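Local coordinates for protein ferritin (Mycoplasma penetrans, PDB 7DIE) that forms a 24-subunit ferritin cage, takes in iron through its B-channels and probably oxidises it at atypical ferroxidase centres, at residues A[30-33]-A[34-37]; A[57-60]-A[61-65]; A[123-126]-A[127-131]; A[138-141]-A[142-146]. All blocks are in the same frame, centred on the assembly; numbering follows the deposited sequence.

How the interactions relate
The four contacts are turns of three long helices, and two of them supply ligands to an iron site. Interactions 2 and 4 meet there: His60 NE2 and Asp138 OD2 lie 3.0 Å apart, bind the same iron, and share a water. Asp55 and Asp134 complete the protein ligands of that ion. Interaction 3 flanks the site through Trp130, whose NE1 is 3.4 Å from Arg63 NH2 of interaction 2. Interaction 1 packs against both: Tyr30 OH, hydrogen-bonded to Glu102, is 3.2 Å from Ile142 CD1 of interaction 4, and Phe31 CE2 is 3.6 Å from Gln57 NE2 of interaction 2. Interactions 1 and 3 do not touch; their centres are about 30 Å apart.

Interaction 1 (A[30-33]-A[34-37]); sequences YFHL and ATVS
His32 and Val36 meet because His32 CG stands anti to its backbone N (chi1 170°), while Val36 CG2 is turned back beside its own N. The methyl therefore lies over one face of the imidazole, offset toward the rim. CG2 is 3.9 Å from the ring centroid, a CH-pi contact. Its closest ring atom is His32 NE2, at 3.6 Å.

Thr35 uses a different rotation. Its OG1 sits between the backbone N and the carbonyl carbon (chi1 67°), and this aims the hydroxyl at His32 O, 2.7 Å away. The bond lies in the carbonyl plane on a lone pair. Val36 N also donates to His32 O, at 3.0 Å. At the next carbonyl, Leu33 O, both donors come from one residue, Ser37, four positions on. Its N and OG reach Leu33 O from opposite faces of the carbonyl plane, each at 2.8 Å. Two donors thus grip each of these two buried carbonyls.

Leu75 of a neighbouring subunit binds His32 ND1 through its O and Thr35 OG1 through its N. Phe88 packs on His32, Leu33 and Val36. Hydroxyls returned to the preceding turn are typical of Ser and Thr in a buried helix, here helix 10-39 of the ferritin four-helix bundle.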
loop_
_atom_site.group_PDB
_atom_site.type_symbol
_atom_site.label_atom_id
_atom_site.label_comp_id
_atom_site.label_asym_id
_atom_site.label_seq_id
_atom_site.Cartn_x
_atom_site.Cartn_y
_atom_site.Cartn_z
ATOM N N TYR A 30 -23.021 -37.785 -21.770
ATOM C CA TYR A 30 -23.172 -37.086 -20.491
ATOM C C TYR A 30 -24.080 -35.866 -20.621
ATOM O O TYR A 30 -24.861 -35.567 -19.705
ATOM C CB TYR A 30 -21.794 -36.693 -19.923
ATOM C CG TYR A 30 -20.915 -37.897 -19.636
ATOM C CD1 TYR A 30 -21.484 -39.154 -19.435
ATOM C CD2 TYR A 30 -19.517 -37.795 -19.602
ATOM C CE1 TYR A 30 -20.690 -40.282 -19.194
ATOM C CE2 TYR A 30 -18.712 -38.918 -19.357
ATOM C CZ TYR A 30 -19.317 -40.163 -19.159
ATOM O OH TYR A 30 -18.562 -41.294 -18.925
ATOM N N PHE A 31 -24.008 -35.144 -21.739
ATOM C CA PHE A 31 -24.936 -34.026 -21.894
ATOM C C PHE A 31 -26.368 -34.529 -22.037
ATOM O O PHE A 31 -27.304 -33.910 -21.520
ATOM C CB PHE A 31 -24.522 -33.154 -23.087
ATOM C CG PHE A 31 -23.244 -32.386 -22.849
ATOM C CD1 PHE A 31 -23.114 -31.561 -21.737
ATOM C CD2 PHE A 31 -22.171 -32.511 -23.717
ATOM C CE1 PHE A 31 -21.941 -30.848 -21.501
ATOM C CE2 PHE A 31 -20.991 -31.814 -23.491
ATOM C CZ PHE A 31 -20.878 -30.974 -22.374
ATOM N N HIS A 32 -26.565 -35.648 -22.744
ATOM C CA HIS A 32 -27.883 -36.281 -22.771
ATOM C C HIS A 32 -28.331 -36.667 -21.362
ATOM O O HIS A 32 -29.445 -36.329 -20.927
ATOM C CB HIS A 32 -27.848 -37.511 -23.692
ATOM C CG HIS A 32 -29.079 -38.360 -23.616
ATOM N ND1 HIS A 32 -30.309 -37.947 -24.095
ATOM C CD2 HIS A 32 -29.272 -39.602 -23.109
ATOM C CE1 HIS A 32 -31.202 -38.898 -23.881
ATOM N NE2 HIS A 32 -30.598 -39.916 -23.297
ATOM N N LEU A 33 -27.458 -37.357 -20.623
ATOM C CA LEU A 33 -27.793 -37.810 -19.276
ATOM C C LEU A 33 -28.026 -36.641 -18.327
ATOM O O LEU A 33 -28.774 -36.774 -17.354
ATOM C CB LEU A 33 -26.682 -38.717 -18.753
ATOM C CG LEU A 33 -26.561 -40.065 -19.479
ATOM C CD1 LEU A 33 -25.587 -40.985 -18.745
ATOM C CD2 LEU A 33 -27.925 -40.733 -19.652
ATOM N N ALA A 34 -27.393 -35.493 -18.579
ATOM C CA ALA A 34 -27.706 -34.312 -17.778
ATOM C C ALA A 34 -29.178 -33.934 -17.924
ATOM O O ALA A 34 -29.865 -33.688 -16.932
ATOM C CB ALA A 34 -26.798 -33.145 -18.173
ATOM N N THR A 35 -29.691 -33.904 -19.165
ATOM C CA THR A 35 -31.096 -33.533 -19.348
ATOM C C THR A 35 -32.031 -34.603 -18.791
ATOM O O THR A 35 -33.081 -34.283 -18.220
ATOM C CB THR A 35 -31.404 -33.246 -20.827
ATOM O OG1 THR A 35 -31.297 -34.447 -21.619
ATOM C CG2 THR A 35 -30.431 -32.182 -21.374
ATOM N N VAL A 36 -31.664 -35.878 -18.922
ATOM C CA VAL A 36 -32.495 -36.937 -18.350
ATOM C C VAL A 36 -32.530 -36.817 -16.830
ATOM O O VAL A 36 -33.602 -36.855 -16.207
ATOM C CB VAL A 36 -31.978 -38.318 -18.789
ATOM C CG1 VAL A 36 -32.751 -39.418 -18.042
ATOM C CG2 VAL A 36 -32.099 -38.457 -20.324
ATOM N N SER A 37 -31.350 -36.654 -16.217
ATOM C CA SER A 37 -31.247 -36.539 -14.760
ATOM C C SER A 37 -32.088 -35.379 -14.247
ATOM O O SER A 37 -32.799 -35.502 -13.236
ATOM C CB SER A 37 -29.776 -36.324 -14.364
ATOM O OG SER A 37 -28.975 -37.461 -14.674
#

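Interaction 2 (A[57-60]-A[61-65]); sequences QSAH and MSRLV. With FE (Fe (III) ion), chain G.
Arg63 reaches back along helix 43-70 to Ala59, one turn earlier. Its CB lies near Ala59 O. CG comes to 3.3 Å from that oxygen and CD to 3.4 Å, so the chain runs alongside the carbonyl. It is extended from CG to NE, and a turn at chi4 (78°) then brings the guanidinium around. NE and CZ stay further from Ala59 O. NH1 finishes the path with a hydrogen bond of 2.9 Å to Ala59 O, and the N-H points well at it (160°). The oxygen lies at the edge of the guanidinium, almost in its plane. NH1 also passes Ala59 CB.

Around this arm the helix is wider than usual. Ser62 N gives a weak bond to Gln57 O, five residues back, as in a pi-type turn. Ser62 OG donates to Ser58 O at 2.6 Å from above the carbonyl plane, not along a lone pair. Regular alpha spacing holds for Leu64 N, 3.1 Å from His60 O. On another side, Met61 SD rests 3.8 Å from Gln57 CA.

His60 leaves the same turn with its ring directed to iron, and NE2 binds the metal at 2.3 Å. ND1 is hydrogen-bonded to Glu23 OE2, which helps fix the rotation of the ring. Side-chain donors thus serve Ser58 O and Ala59 O in the widened turn, next to an iron-binding histidine whose second nitrogen is also held.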
loop_
_atom_site.group_PDB
_atom_site.type_symbol
_atom_site.label_atom_id
_atom_site.label_comp_id
_atom_site.label_asym_id
_atom_site.label_seq_id
_atom_site.Cartn_x
_atom_site.Cartn_y
_atom_site.Cartn_z
ATOM N N GLN A 57 -14.572 -32.276 -23.132
ATOM C CA GLN A 57 -14.250 -31.315 -24.191
ATOM C C GLN A 57 -12.953 -30.576 -23.889
ATOM O O GLN A 57 -12.054 -30.497 -24.731
ATOM C CB GLN A 57 -15.377 -30.301 -24.358
ATOM C CG GLN A 57 -16.743 -30.866 -24.733
ATOM C CD GLN A 57 -17.823 -29.810 -24.582
ATOM O OE1 GLN A 57 -17.749 -28.975 -23.685
ATOM N NE2 GLN A 57 -18.808 -29.821 -25.472
ATOM N N SER A 58 -12.856 -29.985 -22.702
ATOM C CA SER A 58 -11.796 -29.022 -22.454
ATOM C C SER A 58 -10.472 -29.674 -22.104
ATOM O O SER A 58 -9.415 -29.048 -22.279
ATOM C CB SER A 58 -12.221 -28.075 -21.324
ATOM O OG SER A 58 -12.255 -28.785 -20.100
ATOM N N ALA A 59 -10.487 -30.903 -21.607
ATOM C CA ALA A 59 -9.254 -31.546 -21.174
ATOM C C ALA A 59 -8.861 -32.740 -22.035
ATOM O O ALA A 59 -7.676 -32.935 -22.284
ATOM C CB ALA A 59 -9.374 -31.999 -19.716
ATOM N N HIS A 60 -9.823 -33.533 -22.514
ATOM C CA HIS A 60 -9.482 -34.748 -23.264
ATOM C C HIS A 60 -9.428 -34.478 -24.762
ATOM O O HIS A 60 -8.371 -34.606 -25.385
ATOM C CB HIS A 60 -10.497 -35.854 -22.963
ATOM C CG HIS A 60 -10.483 -36.296 -21.532
ATOM N ND1 HIS A 60 -10.094 -37.562 -21.148
ATOM C CD2 HIS A 60 -10.788 -35.633 -20.391
ATOM C CE1 HIS A 60 -10.179 -37.666 -19.832
ATOM N NE2 HIS A 60 -10.584 -36.506 -19.345
ATOM N N MET A 61 -10.564 -34.083 -25.343
ATOM C CA MET A 61 -10.612 -33.818 -26.779
ATOM C C MET A 61 -9.608 -32.740 -27.178
ATOM O O MET A 61 -8.986 -32.827 -28.238
ATOM C CB MET A 61 -12.035 -33.421 -27.170
ATOM C CG MET A 61 -13.024 -34.559 -27.002
ATOM S SD MET A 61 -14.738 -34.074 -26.701
ATOM C CE MET A 61 -14.975 -32.945 -28.035
ATOM N N SER A 62 -9.436 -31.707 -26.340
ATOM C CA SER A 62 -8.499 -30.639 -26.680
ATOM C C SER A 62 -7.070 -31.162 -26.761
ATOM O O SER A 62 -6.328 -30.793 -27.674
ATOM C CB SER A 62 -8.574 -29.503 -25.650
ATOM O OG SER A 62 -8.172 -29.967 -24.368
ATOM N N ARG A 63 -6.664 -32.020 -25.817
ATOM C CA ARG A 63 -5.307 -32.575 -25.867
ATOM C C ARG A 63 -5.121 -33.469 -27.093
ATOM O O ARG A 63 -4.050 -33.467 -27.706
ATOM C CB ARG A 63 -4.992 -33.367 -24.591
ATOM C CG ARG A 63 -4.553 -32.510 -23.393
ATOM C CD ARG A 63 -4.325 -33.393 -22.153
ATOM N NE ARG A 63 -3.752 -32.642 -21.037
ATOM C CZ ARG A 63 -4.449 -31.829 -20.250
ATOM N NH1 ARG A 63 -5.762 -31.654 -20.445
ATOM N NH2 ARG A 63 -3.838 -31.181 -19.265
ATOM N N LEU A 64 -6.159 -34.219 -27.482
ATOM C CA LEU A 64 -6.027 -35.117 -28.632
ATOM C C LEU A 64 -5.917 -34.336 -29.931
ATOM O O LEU A 64 -5.054 -34.626 -30.762
ATOM C CB LEU A 64 -7.209 -36.093 -28.691
ATOM C CG LEU A 64 -7.270 -37.060 -27.509
ATOM C CD1 LEU A 64 -8.643 -37.706 -27.394
ATOM C CD2 LEU A 64 -6.194 -38.139 -27.647
ATOM N N VAL A 65 -6.773 -33.328 -30.133
ATOM C CA VAL A 65 -6.662 -32.593 -31.390
ATOM C C VAL A 65 -5.363 -31.787 -31.438
ATOM O O VAL A 65 -4.760 -31.646 -32.507
ATOM C CB VAL A 65 -7.907 -31.714 -31.645
ATOM C CG1 VAL A 65 -7.987 -30.573 -30.665
ATOM C CG2 VAL A 65 -7.868 -31.174 -33.073
HETATM FE FE FE G . -11.077 -36.100 -17.089
HETATM O O HOH W 1 -9.756 -34.132 -16.837
#

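Interaction 3 (A[123-126]-A[127-131]); sequences ETFE and RMQWF
In a water-inserted turn of helix 122-150, Glu126 O accepts Gln129 N at 3.1 Å, a three-residue step. Glu126 O and Trp130 N are 4.4 Å apart, too far for the usual alpha-helical bond. Water 2 fills the gap: it donates to Glu126 O at 2.8 Å and accepts from Trp130 N at 2.9 Å. Arg127 NH2 also donates to this water, because the arginine chain bends at chi2 and chi3.

Gln129 also returns to Phe125 with its side chain, which bends at chi2 (-47°). NE2 donates to Phe125 O at 2.9 Å, from above the carbonyl plane and with a nearly straight N-H (169°). The same nitrogen stands 3.3 Å above the Phe125 ring, over its centre. Amide and ring planes are 34° apart. The Thr124 and Met128 side chains lie side by side, CG2 and CG 4.2 Å apart.

Phe125 packs on Phe125 of one neighbouring subunit and on Phe122 of another, so this turn belongs to a subunit junction. Water 2 and Gln129 N serve Glu126 O; the Gln129 amide serves Phe125 O, with a weak bond from Met128 N. The hydrogen bond and the ring face together hold the Gln129 amide in place.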
loop_
_atom_site.group_PDB
_atom_site.type_symbol
_atom_site.label_atom_id
_atom_site.label_comp_id
_atom_site.label_asym_id
_atom_site.label_seq_id
_atom_site.Cartn_x
_atom_site.Cartn_y
_atom_site.Cartn_z
ATOM N N GLU A 123 6.057 -41.236 -29.315
ATOM C CA GLU A 123 5.370 -39.954 -29.198
ATOM C C GLU A 123 3.921 -40.157 -28.768
ATOM O O GLU A 123 3.433 -39.481 -27.857
ATOM C CB GLU A 123 5.456 -39.192 -30.520
ATOM C CG GLU A 123 6.905 -38.797 -30.838
ATOM C CD GLU A 123 7.110 -38.258 -32.248
ATOM O OE1 GLU A 123 6.206 -38.376 -33.086
ATOM O OE2 GLU A 123 8.191 -37.700 -32.507
ATOM N N THR A 124 3.211 -41.082 -29.415
ATOM C CA THR A 124 1.820 -41.316 -29.035
ATOM C C THR A 124 1.726 -41.955 -27.653
ATOM O O THR A 124 0.867 -41.577 -26.840
ATOM C CB THR A 124 1.130 -42.173 -30.107
ATOM O OG1 THR A 124 1.118 -41.448 -31.342
ATOM C CG2 THR A 124 -0.322 -42.476 -29.720
ATOM N N PHE A 125 2.618 -42.906 -27.351
ATOM C CA PHE A 125 2.629 -43.498 -26.015
ATOM C C PHE A 125 2.792 -42.421 -24.943
ATOM O O PHE A 125 2.086 -42.433 -23.927
ATOM C CB PHE A 125 3.748 -44.544 -25.908
ATOM C CG PHE A 125 3.835 -45.213 -24.548
ATOM C CD1 PHE A 125 2.915 -46.186 -24.176
ATOM C CD2 PHE A 125 4.835 -44.869 -23.652
ATOM C CE1 PHE A 125 2.994 -46.800 -22.941
ATOM C CE2 PHE A 125 4.922 -45.470 -22.402
ATOM C CZ PHE A 125 4.000 -46.439 -22.044
ATOM N N GLU A 126 3.696 -41.465 -25.172
ATOM C CA GLU A 126 3.930 -40.394 -24.201
ATOM C C GLU A 126 2.675 -39.528 -24.032
ATOM O O GLU A 126 2.260 -39.213 -22.910
ATOM C CB GLU A 126 5.140 -39.563 -24.655
ATOM C CG GLU A 126 5.706 -38.569 -23.615
ATOM C CD GLU A 126 4.781 -37.360 -23.345
ATOM O OE1 GLU A 126 4.090 -36.896 -24.289
ATOM O OE2 GLU A 126 4.759 -36.870 -22.179
ATOM N N ARG A 127 2.043 -39.146 -25.142
ATOM C CA ARG A 127 0.830 -38.332 -25.056
ATOM C C ARG A 127 -0.294 -39.077 -24.344
ATOM O O ARG A 127 -1.115 -38.463 -23.651
ATOM C CB ARG A 127 0.390 -37.885 -26.465
ATOM C CG ARG A 127 -1.043 -37.282 -26.549
ATOM C CD ARG A 127 -1.142 -35.864 -25.900
ATOM N NE ARG A 127 -0.973 -35.900 -24.440
ATOM C CZ ARG A 127 -0.879 -34.822 -23.661
ATOM N NH1 ARG A 127 -0.978 -33.609 -24.192
ATOM N NH2 ARG A 127 -0.696 -34.957 -22.348
ATOM N N MET A 128 -0.325 -40.399 -24.455
ATOM C CA MET A 128 -1.394 -41.154 -23.814
ATOM C C MET A 128 -1.228 -41.267 -22.309
ATOM O O MET A 128 -2.203 -41.609 -21.631
ATOM C CB MET A 128 -1.496 -42.562 -24.431
ATOM C CG MET A 128 -1.997 -42.543 -25.893
ATOM S SD MET A 128 -3.555 -41.632 -26.146
ATOM C CE MET A 128 -4.713 -42.559 -25.139
ATOM N N GLN A 129 -0.044 -40.966 -21.760
ATOM C CA GLN A 129 0.154 -41.150 -20.321
ATOM C C GLN A 129 -0.780 -40.261 -19.505
ATOM O O GLN A 129 -1.289 -40.685 -18.461
ATOM C CB GLN A 129 1.614 -40.887 -19.943
ATOM C CG GLN A 129 2.596 -41.907 -20.554
ATOM C CD GLN A 129 2.125 -43.336 -20.367
ATOM O OE1 GLN A 129 2.083 -43.832 -19.251
ATOM N NE2 GLN A 129 1.756 -44.004 -21.467
ATOM N N TRP A 130 -1.029 -39.033 -19.966
ATOM C CA TRP A 130 -1.994 -38.180 -19.271
ATOM C C TRP A 130 -3.356 -38.855 -19.190
ATOM O O TRP A 130 -4.059 -38.749 -18.178
ATOM C CB TRP A 130 -2.124 -36.822 -19.983
ATOM C CG TRP A 130 -3.085 -35.883 -19.265
ATOM C CD1 TRP A 130 -2.758 -34.971 -18.291
ATOM C CD2 TRP A 130 -4.509 -35.801 -19.427
ATOM N NE1 TRP A 130 -3.888 -34.315 -17.860
ATOM C CE2 TRP A 130 -4.976 -34.813 -18.530
ATOM C CE3 TRP A 130 -5.439 -36.461 -20.245
ATOM C CZ2 TRP A 130 -6.327 -34.474 -18.425
ATOM C CZ3 TRP A 130 -6.786 -36.123 -20.134
ATOM C CH2 TRP A 130 -7.213 -35.138 -19.230
ATOM N N PHE A 131 -3.742 -39.552 -20.255
ATOM C CA PHE A 131 -5.048 -40.194 -20.335
ATOM C C PHE A 131 -5.097 -41.455 -19.504
ATOM O O PHE A 131 -6.146 -41.781 -18.940
ATOM C CB PHE A 131 -5.373 -40.521 -21.801
ATOM C CG PHE A 131 -5.608 -39.315 -22.636
ATOM C CD1 PHE A 131 -4.543 -38.636 -23.211
ATOM C CD2 PHE A 131 -6.903 -38.835 -22.833
ATOM C CE1 PHE A 131 -4.760 -37.501 -23.983
ATOM C CE2 PHE A 131 -7.127 -37.683 -23.621
ATOM C CZ PHE A 131 -6.061 -37.021 -24.183
HETATM O O HOH W 2 0.845 -37.364 -21.392
#

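Interaction 4 (A[138-141]-A[142-146]); sequences DLEE and ISDVW. With FE (Fe (III) ion), chain N; FE (Fe (III) ion), chain G; FE (Fe (III) ion), chain H.
Ser143 and Asp144 press against the carbonyls of Leu139 and Glu140 in the close-packed part of this contact. Ser143 CB is 3.0 Å from Leu139 O, and Asp144 CG is 3.1 Å from Glu140 O. Backbone bonds continue the alpha-helix: Asp144 N donates to Glu140 O at 2.8 Å, and Ile142 N to Asp138 O. Ile142 is buried, with its side chain against Phe48 and Met52 of helix 43-70.

The looser, solvent side is that of Glu140 and Glu141, both partly exposed. Glu140 is extended and crosses Asp144 at an angle, with the carboxylate planes 35° apart. Its CG comes to 3.9 Å from Asp144 OD2. Asp144 is tightly packed at its CG, but its carboxylate stays apart from that of Glu140. Glu140 OE1 forms a salt bridge with Lys70 of a neighbouring subunit. Glu141 bends at chi2 and pairs with Lys166.

Iron is bound at Asp138 and again at Asp144, six residues on. Asp138 chelates one iron with OD1 and OD2, the latter at 2.4 Å. Its OD1 also bridges to a second iron at 2.6 Å. Lys56 donates to OD2. Further along, Asp144 OD1 binds another iron at 1.9 Å, and waters 3 and 4 are on that ion too. Lys38 of a further subunit bonds to the same OD1.

The two aspartates differ in role: Asp138 bridges two irons inside the subunit, whereas Asp144 holds one through a single oxygen where subunits meet. Iron and lysines probably offset the negative charge gathered on this face.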
loop_
_atom_site.group_PDB
_atom_site.type_symbol
_atom_site.label_atom_id
_atom_site.label_comp_id
_atom_site.label_asym_id
_atom_site.label_seq_id
_atom_site.Cartn_x
_atom_site.Cartn_y
_atom_site.Cartn_z
ATOM N N ASP A 138 -11.603 -40.143 -13.882
ATOM C CA ASP A 138 -12.959 -40.007 -14.407
ATOM C C ASP A 138 -13.805 -41.225 -14.067
ATOM O O ASP A 138 -14.987 -41.091 -13.730
ATOM C CB ASP A 138 -12.944 -39.788 -15.923
ATOM C CG ASP A 138 -12.448 -38.412 -16.312
ATOM O OD1 ASP A 138 -12.152 -37.611 -15.402
ATOM O OD2 ASP A 138 -12.321 -38.139 -17.523
ATOM N N LEU A 139 -13.236 -42.424 -14.178
ATOM C CA LEU A 139 -14.013 -43.603 -13.811
ATOM C C LEU A 139 -14.323 -43.602 -12.318
ATOM O O LEU A 139 -15.431 -43.962 -11.906
ATOM C CB LEU A 139 -13.275 -44.878 -14.227
ATOM C CG LEU A 139 -14.042 -46.191 -13.994
ATOM C CD1 LEU A 139 -15.403 -46.166 -14.695
ATOM C CD2 LEU A 139 -13.223 -47.398 -14.464
ATOM N N GLU A 140 -13.379 -43.151 -11.490
ATOM C CA GLU A 140 -13.659 -43.074 -10.058
ATOM C C GLU A 140 -14.816 -42.129 -9.763
ATOM O O GLU A 140 -15.665 -42.424 -8.914
ATOM C CB GLU A 140 -12.419 -42.627 -9.285
ATOM C CG GLU A 140 -12.654 -42.621 -7.777
ATOM C CD GLU A 140 -11.455 -42.129 -6.995
ATOM O OE1 GLU A 140 -10.962 -41.021 -7.279
ATOM O OE2 GLU A 140 -10.994 -42.866 -6.106
ATOM N N GLU A 141 -14.845 -40.974 -10.430
ATOM C CA GLU A 141 -15.909 -39.998 -10.203
ATOM C C GLU A 141 -17.274 -40.579 -10.544
ATOM O O GLU A 141 -18.234 -40.438 -9.782
ATOM C CB GLU A 141 -15.653 -38.744 -11.046
ATOM C CG GLU A 141 -14.590 -37.822 -10.477
ATOM C CD GLU A 141 -15.212 -36.577 -9.851
ATOM O OE1 GLU A 141 -15.512 -36.594 -8.637
ATOM O OE2 GLU A 141 -15.423 -35.587 -10.586
ATOM N N ILE A 142 -17.390 -41.202 -11.713
ATOM C CA ILE A 142 -18.675 -41.777 -12.094
ATOM C C ILE A 142 -19.008 -42.963 -11.201
ATOM O O ILE A 142 -20.154 -43.123 -10.754
ATOM C CB ILE A 142 -18.644 -42.144 -13.583
ATOM C CG1 ILE A 142 -18.772 -40.846 -14.381
ATOM C CG2 ILE A 142 -19.776 -43.132 -13.928
ATOM C CD1 ILE A 142 -18.373 -40.961 -15.789
ATOM N N SER A 143 -18.004 -43.789 -10.902
ATOM C CA SER A 143 -18.171 -44.915 -9.982
ATOM C C SER A 143 -18.669 -44.470 -8.610
ATOM O O SER A 143 -19.531 -45.131 -8.009
ATOM C CB SER A 143 -16.840 -45.660 -9.857
ATOM O OG SER A 143 -16.992 -46.861 -9.127
ATOM N N ASP A 144 -18.149 -43.353 -8.093
ATOM C CA ASP A 144 -18.609 -42.872 -6.789
ATOM C C ASP A 144 -20.094 -42.514 -6.829
ATOM O O ASP A 144 -20.855 -42.867 -5.917
ATOM C CB ASP A 144 -17.777 -41.665 -6.340
ATOM C CG ASP A 144 -16.373 -42.049 -5.876
ATOM O OD1 ASP A 144 -16.060 -43.252 -5.789
ATOM O OD2 ASP A 144 -15.564 -41.139 -5.625
ATOM N N VAL A 145 -20.526 -41.809 -7.879
ATOM C CA VAL A 145 -21.932 -41.420 -7.981
ATOM C C VAL A 145 -22.814 -42.643 -8.231
ATOM O O VAL A 145 -23.932 -42.733 -7.714
ATOM C CB VAL A 145 -22.115 -40.343 -9.067
ATOM C CG1 VAL A 145 -23.584 -39.939 -9.191
ATOM C CG2 VAL A 145 -21.263 -39.115 -8.729
ATOM N N TRP A 146 -22.329 -43.604 -9.015
ATOM C CA TRP A 146 -23.042 -44.876 -9.140
ATOM C C TRP A 146 -23.257 -45.519 -7.768
ATOM O O TRP A 146 -24.364 -45.974 -7.443
ATOM C CB TRP A 146 -22.262 -45.811 -10.080
ATOM C CG TRP A 146 -22.988 -47.089 -10.427
ATOM C CD1 TRP A 146 -23.704 -47.347 -11.564
ATOM C CD2 TRP A 146 -23.052 -48.285 -9.628
ATOM N NE1 TRP A 146 -24.214 -48.634 -11.520
ATOM C CE2 TRP A 146 -23.831 -49.225 -10.342
ATOM C CE3 TRP A 146 -22.526 -48.650 -8.380
ATOM C CZ2 TRP A 146 -24.105 -50.503 -9.842
ATOM C CZ3 TRP A 146 -22.800 -49.924 -7.881
ATOM C CH2 TRP A 146 -23.584 -50.830 -8.611
HETATM FE FE FE N . -15.873 -44.523 -4.428
HETATM FE FE FE G . -11.077 -36.100 -17.089
HETATM FE FE FE H . -11.760 -35.257 -14.469
HETATM O O HOH W 1 -9.756 -34.132 -16.837
HETATM O O HOH W 3 -17.285 -46.202 -5.081
HETATM O O HOH W 4 -16.546 -43.892 -2.780
#